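Local coordinates for Rho GTPase-activating protein 15 (PDB 3BYI) that switches off Rho-type GTPases, Rac1 among them, by stimulating hydrolysis of their bound GTP to GDP, at residues 15-27 and 95-107. Sequence-based numbering, arbitrary orientation.
Sequences IKDQIFGSHLHKV and ALKMFFRELPEPL
F20 and F99 meet edge to face (T-shaped) in the all-helical RhoGAP domain, where the loop leading into helix 24-31 passes the C-terminal end of helix 89-102. The edge of F99 points at the face of F20, with the planes at 86° and the centroids 5.7 Å apart. A flat ring suits position 20 because its edge also runs along the helix, past O of A95 and CG of M98. With CG anti to the backbone N (chi1 173°), the F99 ring is carried out from the helix to meet F20: CD1 lies over the F20 face, and CE1, next to it on the same edge, touches CG2 of I19. F38 of helix 37-49 adds another ring against F20.

Next along the loop, the type II turn from I19 to S22 places G21, with its positive phi, against the helix end. Lacking a side chain, G21 brings CA within 3.2 Å of the carbonyl O of E102, a CA-H...O contact, while a water links its N to O of F99. The side chain of E102 crosses that of F20 at about a right angle, bringing OE1 to the ring edge, 3.6 Å from CD2 of F20, with the carboxylate and ring planes 63° apart; OE2 forms a salt bridge with R70 of helix 63-74.

H23 is the N-cap of helix 24-31, and each ring nitrogen has a task. ND1 accepts from N of H25, which leaves NE2 as the donor across the contact. P104 lays its rigid ring against the H23 backbone, and the extended side chain of E105 runs beside the imidazole. NE2 of H23 meets OE1 of E105 at 2.8 Å on the anti side of the carboxylate.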
loop_
_atom_site.group_PDB
_atom_site.type_symbol
_atom_site.label_atom_id
_atom_site.label_comp_id
_atom_site.label_asym_id
_atom_site.label_seq_id
_atom_site.Cartn_x
_atom_site.Cartn_y
_atom_site.Cartn_z
ATOM N N ILE A 15 -15.610 -19.611 5.318
ATOM C CA ILE A 15 -14.920 -18.463 4.708
ATOM C C ILE A 15 -14.776 -17.364 5.748
ATOM O O ILE A 15 -15.746 -16.719 6.115
ATOM C CB ILE A 15 -15.686 -17.883 3.506
ATOM C CG1 ILE A 15 -15.727 -18.880 2.355
ATOM C CG2 ILE A 15 -15.021 -16.620 2.989
ATOM C CD1 ILE A 15 -16.410 -18.320 1.112
ATOM N N LYS A 16 -13.550 -17.161 6.208
ATOM C CA LYS A 16 -13.253 -16.211 7.270
ATOM C C LYS A 16 -13.393 -14.750 6.854
ATOM O O LYS A 16 -13.939 -13.968 7.620
ATOM C CB LYS A 16 -11.833 -16.452 7.811
ATOM C CG LYS A 16 -11.727 -17.419 8.990
ATOM C CD LYS A 16 -10.281 -17.491 9.515
ATOM C CE LYS A 16 -10.237 -17.708 11.010
ATOM N NZ LYS A 16 -9.092 -18.572 11.402
ATOM N N ASP A 17 -12.885 -14.391 5.668
ATOM C CA ASP A 17 -12.773 -12.968 5.222
ATOM C C ASP A 17 -12.087 -12.084 6.264
ATOM O O ASP A 17 -12.471 -10.927 6.490
ATOM C CB ASP A 17 -14.129 -12.362 4.884
ATOM C CG ASP A 17 -14.438 -12.375 3.411
ATOM O OD1 ASP A 17 -13.514 -12.272 2.602
ATOM O OD2 ASP A 17 -15.637 -12.441 3.071
ATOM N N GLN A 18 -11.051 -12.641 6.871
ATOM C CA GLN A 18 -10.473 -12.095 8.078
ATOM C C GLN A 18 -9.655 -10.807 7.855
ATOM O O GLN A 18 -9.770 -9.893 8.654
ATOM C CB GLN A 18 -9.614 -13.175 8.741
ATOM C CG GLN A 18 -9.288 -12.878 10.191
ATOM C CD GLN A 18 -10.528 -12.757 11.054
ATOM O OE1 GLN A 18 -11.328 -13.680 11.124
ATOM N NE2 GLN A 18 -10.694 -11.612 11.709
ATOM N N ILE A 19 -8.855 -10.739 6.781
ATOM C CA ILE A 19 -7.807 -9.701 6.638
ATOM C C ILE A 19 -8.184 -8.609 5.652
ATOM O O ILE A 19 -8.115 -7.414 5.960
ATOM C CB ILE A 19 -6.440 -10.304 6.200
ATOM C CG1 ILE A 19 -5.991 -11.450 7.124
ATOM C CG2 ILE A 19 -5.361 -9.228 6.170
ATOM C CD1 ILE A 19 -5.773 -11.050 8.551
ATOM N N PHE A 20 -8.525 -9.017 4.438
ATOM C CA PHE A 20 -8.785 -8.056 3.375
ATOM C C PHE A 20 -10.145 -7.432 3.675
ATOM O O PHE A 20 -11.076 -8.150 4.050
ATOM C CB PHE A 20 -8.778 -8.717 2.007
ATOM C CG PHE A 20 -7.399 -8.971 1.444
ATOM C CD1 PHE A 20 -6.521 -9.855 2.065
ATOM C CD2 PHE A 20 -6.992 -8.365 0.264
ATOM C CE1 PHE A 20 -5.229 -10.100 1.518
ATOM C CE2 PHE A 20 -5.707 -8.641 -0.283
ATOM C CZ PHE A 20 -4.852 -9.502 0.358
ATOM N N GLY A 21 -10.219 -6.103 3.547
ATOM C CA GLY A 21 -11.438 -5.349 3.789
ATOM C C GLY A 21 -11.646 -4.914 5.229
ATOM O O GLY A 21 -12.667 -4.299 5.531
ATOM N N SER A 22 -10.733 -5.292 6.132
ATOM C CA SER A 22 -10.778 -4.840 7.525
ATOM C C SER A 22 -9.922 -3.588 7.641
ATOM O O SER A 22 -8.912 -3.453 6.941
ATOM C CB SER A 22 -10.253 -5.917 8.498
ATOM O OG SER A 22 -11.017 -7.110 8.453
ATOM N N HIS A 23 -10.306 -2.695 8.556
ATOM C CA HIS A 23 -9.521 -1.503 8.856
ATOM C C HIS A 23 -8.104 -1.899 9.208
ATOM O O HIS A 23 -7.892 -2.900 9.892
ATOM C CB HIS A 23 -10.114 -0.702 10.046
ATOM C CG HIS A 23 -9.738 0.758 10.023
ATOM N ND1 HIS A 23 -8.575 1.247 10.588
ATOM C CD2 HIS A 23 -10.347 1.820 9.446
ATOM C CE1 HIS A 23 -8.510 2.550 10.393
ATOM N NE2 HIS A 23 -9.572 2.923 9.703
ATOM N N LEU A 24 -7.142 -1.095 8.765
ATOM C CA LEU A 24 -5.732 -1.259 9.140
ATOM C C LEU A 24 -5.604 -1.456 10.661
ATOM O O LEU A 24 -4.853 -2.285 11.127
ATOM C CB LEU A 24 -4.917 -0.029 8.670
ATOM C CG LEU A 24 -3.396 -0.054 8.946
ATOM C CD1 LEU A 24 -2.705 -1.194 8.183
ATOM C CD2 LEU A 24 -2.784 1.286 8.656
ATOM N N HIS A 25 -6.402 -0.713 11.421
ATOM C CA HIS A 25 -6.336 -0.711 12.884
ATOM C C HIS A 25 -6.814 -1.995 13.513
ATOM O O HIS A 25 -6.266 -2.418 14.527
ATOM C CB HIS A 25 -7.109 0.469 13.443
ATOM C CG HIS A 25 -6.531 1.788 13.025
ATOM N ND1 HIS A 25 -6.858 2.976 13.635
ATOM C CD2 HIS A 25 -5.617 2.095 12.077
ATOM C CE1 HIS A 25 -6.195 3.963 13.068
ATOM N NE2 HIS A 25 -5.438 3.454 12.113
ATOM N N LYS A 26 -7.789 -2.630 12.877
ATOM C CA LYS A 26 -8.263 -3.934 13.310
ATOM C C LYS A 26 -7.299 -5.037 12.914
ATOM O O LYS A 26 -7.091 -5.970 13.680
ATOM C CB LYS A 26 -9.662 -4.228 12.750
ATOM C CG LYS A 26 -10.763 -3.337 13.339
ATOM C CD LYS A 26 -11.962 -4.168 13.824
ATOM N N VAL A 27 -6.715 -4.951 11.709
ATOM C CA VAL A 27 -5.739 -5.981 11.291
ATOM C C VAL A 27 -4.560 -5.978 12.266
ATOM O O VAL A 27 -4.137 -7.036 12.757
ATOM C CB VAL A 27 -5.265 -5.797 9.841
ATOM C CG1 VAL A 27 -4.037 -6.694 9.534
ATOM C CG2 VAL A 27 -6.455 -6.049 8.871
ATOM N N ALA A 95 -1.214 -8.261 -5.129
ATOM C CA ALA A 95 -1.910 -8.613 -3.903
ATOM C C ALA A 95 -1.636 -7.576 -2.826
ATOM O O ALA A 95 -2.538 -7.197 -2.080
ATOM C CB ALA A 95 -1.507 -10.072 -3.442
ATOM N N LEU A 96 -0.409 -7.071 -2.759
ATOM C CA LEU A 96 -0.085 -5.974 -1.836
ATOM C C LEU A 96 -0.949 -4.757 -2.141
ATOM O O LEU A 96 -1.597 -4.225 -1.251
ATOM C CB LEU A 96 1.386 -5.566 -1.928
ATOM C CG LEU A 96 1.873 -4.645 -0.801
ATOM C CD1 LEU A 96 1.498 -5.283 0.542
ATOM C CD2 LEU A 96 3.443 -4.367 -0.890
ATOM N N LYS A 97 -1.005 -4.356 -3.408
ATOM C CA LYS A 97 -1.789 -3.194 -3.789
ATOM C C LYS A 97 -3.269 -3.389 -3.526
ATOM O O LYS A 97 -3.951 -2.462 -3.101
ATOM C CB LYS A 97 -1.567 -2.848 -5.265
ATOM C CG LYS A 97 -0.182 -2.246 -5.581
ATOM C CD LYS A 97 -0.096 -1.828 -7.042
ATOM C CE LYS A 97 -0.182 -3.005 -8.020
ATOM N NZ LYS A 97 -0.037 -2.525 -9.401
ATOM N N MET A 98 -3.756 -4.592 -3.811
ATOM C CA MET A 98 -5.153 -4.963 -3.542
ATOM C C MET A 98 -5.493 -4.851 -2.053
ATOM O O MET A 98 -6.607 -4.460 -1.708
ATOM C CB MET A 98 -5.447 -6.403 -4.025
ATOM C CG MET A 98 -6.869 -6.834 -3.790
ATOM S SD MET A 98 -7.330 -8.447 -4.449
ATOM C CE MET A 98 -7.499 -7.986 -6.190
ATOM N N PHE A 99 -4.545 -5.216 -1.193
ATOM C CA PHE A 99 -4.700 -5.071 0.252
ATOM C C PHE A 99 -4.939 -3.615 0.589
ATOM O O PHE A 99 -5.912 -3.279 1.256
ATOM C CB PHE A 99 -3.477 -5.631 1.006
ATOM C CG PHE A 99 -3.506 -5.365 2.497
ATOM C CD1 PHE A 99 -4.262 -6.180 3.346
ATOM C CD2 PHE A 99 -2.797 -4.296 3.041
ATOM C CE1 PHE A 99 -4.296 -5.937 4.672
ATOM C CE2 PHE A 99 -2.847 -4.018 4.408
ATOM C CZ PHE A 99 -3.557 -4.836 5.225
ATOM N N PHE A 100 -4.086 -2.732 0.081
ATOM C CA PHE A 100 -4.247 -1.312 0.366
ATOM C C PHE A 100 -5.527 -0.710 -0.234
ATOM O O PHE A 100 -6.182 0.147 0.384
ATOM C CB PHE A 100 -3.027 -0.540 -0.076
ATOM C CG PHE A 100 -1.850 -0.734 0.834
ATOM C CD1 PHE A 100 -0.756 -1.494 0.427
ATOM C CD2 PHE A 100 -1.856 -0.188 2.105
ATOM C CE1 PHE A 100 0.313 -1.692 1.279
ATOM C CE2 PHE A 100 -0.785 -0.348 2.949
ATOM C CZ PHE A 100 0.303 -1.101 2.541
ATOM N N ARG A 101 -5.905 -1.192 -1.424
ATOM C CA ARG A 101 -7.135 -0.735 -2.076
ATOM C C ARG A 101 -8.387 -1.210 -1.341
ATOM O O ARG A 101 -9.399 -0.539 -1.397
ATOM C CB ARG A 101 -7.209 -1.175 -3.564
ATOM C CG ARG A 101 -6.339 -0.336 -4.518
ATOM C CD ARG A 101 -6.058 -1.057 -5.870
ATOM N NE ARG A 101 -4.968 -0.388 -6.596
ATOM C CZ ARG A 101 -4.201 -0.939 -7.545
ATOM N NH1 ARG A 101 -4.378 -2.189 -7.957
ATOM N NH2 ARG A 101 -3.240 -0.215 -8.109
ATOM N N GLU A 102 -8.305 -2.357 -0.670
ATOM C CA GLU A 102 -9.485 -2.950 -0.013
ATOM C C GLU A 102 -9.635 -2.498 1.444
ATOM O O GLU A 102 -10.627 -2.781 2.034
ATOM C CB GLU A 102 -9.472 -4.496 -0.165
ATOM C CG GLU A 102 -10.848 -5.106 -0.017
ATOM C CD GLU A 102 -10.904 -6.556 -0.393
ATOM O OE1 GLU A 102 -10.032 -7.029 -1.146
ATOM O OE2 GLU A 102 -11.835 -7.231 0.092
ATOM N N LEU A 103 -8.661 -1.784 2.008
ATOM C CA LEU A 103 -8.797 -1.223 3.348
ATOM C C LEU A 103 -10.049 -0.406 3.339
ATOM O O LEU A 103 -10.288 0.257 2.373
ATOM C CB LEU A 103 -7.593 -0.334 3.651
ATOM C CG LEU A 103 -6.279 -1.074 3.921
ATOM C CD1 LEU A 103 -5.150 -0.105 4.182
ATOM C CD2 LEU A 103 -6.457 -1.953 5.094
ATOM N N PRO A 104 -10.903 -0.482 4.381
ATOM C CA PRO A 104 -12.083 0.393 4.355
ATOM C C PRO A 104 -11.771 1.895 4.364
ATOM O O PRO A 104 -12.595 2.690 3.937
ATOM C CB PRO A 104 -12.858 0.007 5.626
ATOM C CG PRO A 104 -11.878 -0.656 6.489
ATOM C CD PRO A 104 -10.880 -1.326 5.580
ATOM N N GLU A 105 -10.637 2.271 4.946
ATOM C CA GLU A 105 -10.167 3.643 4.930
ATOM C C GLU A 105 -8.767 3.533 4.315
ATOM O O GLU A 105 -8.055 2.549 4.561
ATOM C CB GLU A 105 -10.116 4.229 6.344
ATOM C CG GLU A 105 -9.827 5.734 6.369
ATOM C CD GLU A 105 -9.601 6.313 7.775
ATOM O OE1 GLU A 105 -9.292 5.557 8.736
ATOM O OE2 GLU A 105 -9.730 7.556 7.906
ATOM N N PRO A 106 -8.394 4.493 3.452
ATOM C CA PRO A 106 -7.032 4.447 2.921
ATOM C C PRO A 106 -5.909 4.619 3.957
ATOM O O PRO A 106 -6.130 5.143 5.044
ATOM C CB PRO A 106 -7.022 5.571 1.842
ATOM C CG PRO A 106 -8.280 6.338 2.011
ATOM C CD PRO A 106 -9.221 5.563 2.861
ATOM N N LEU A 107 -4.691 4.195 3.585
ATOM C CA LEU A 107 -3.520 4.342 4.453
ATOM C C LEU A 107 -3.368 5.783 4.945
ATOM O O LEU A 107 -3.032 6.022 6.103
ATOM C CB LEU A 107 -2.244 3.901 3.731
ATOM C CG LEU A 107 -0.920 3.870 4.531
ATOM C CD1 LEU A 107 -1.032 2.986 5.754
ATOM C CD2 LEU A 107 0.277 3.435 3.633
HETATM O O HOH W 1 -13.708 -8.038 1.890
HETATM O O HOH W 2 -7.615 -4.814 2.976
HETATM O O HOH W 3 -7.625 1.465 7.025
#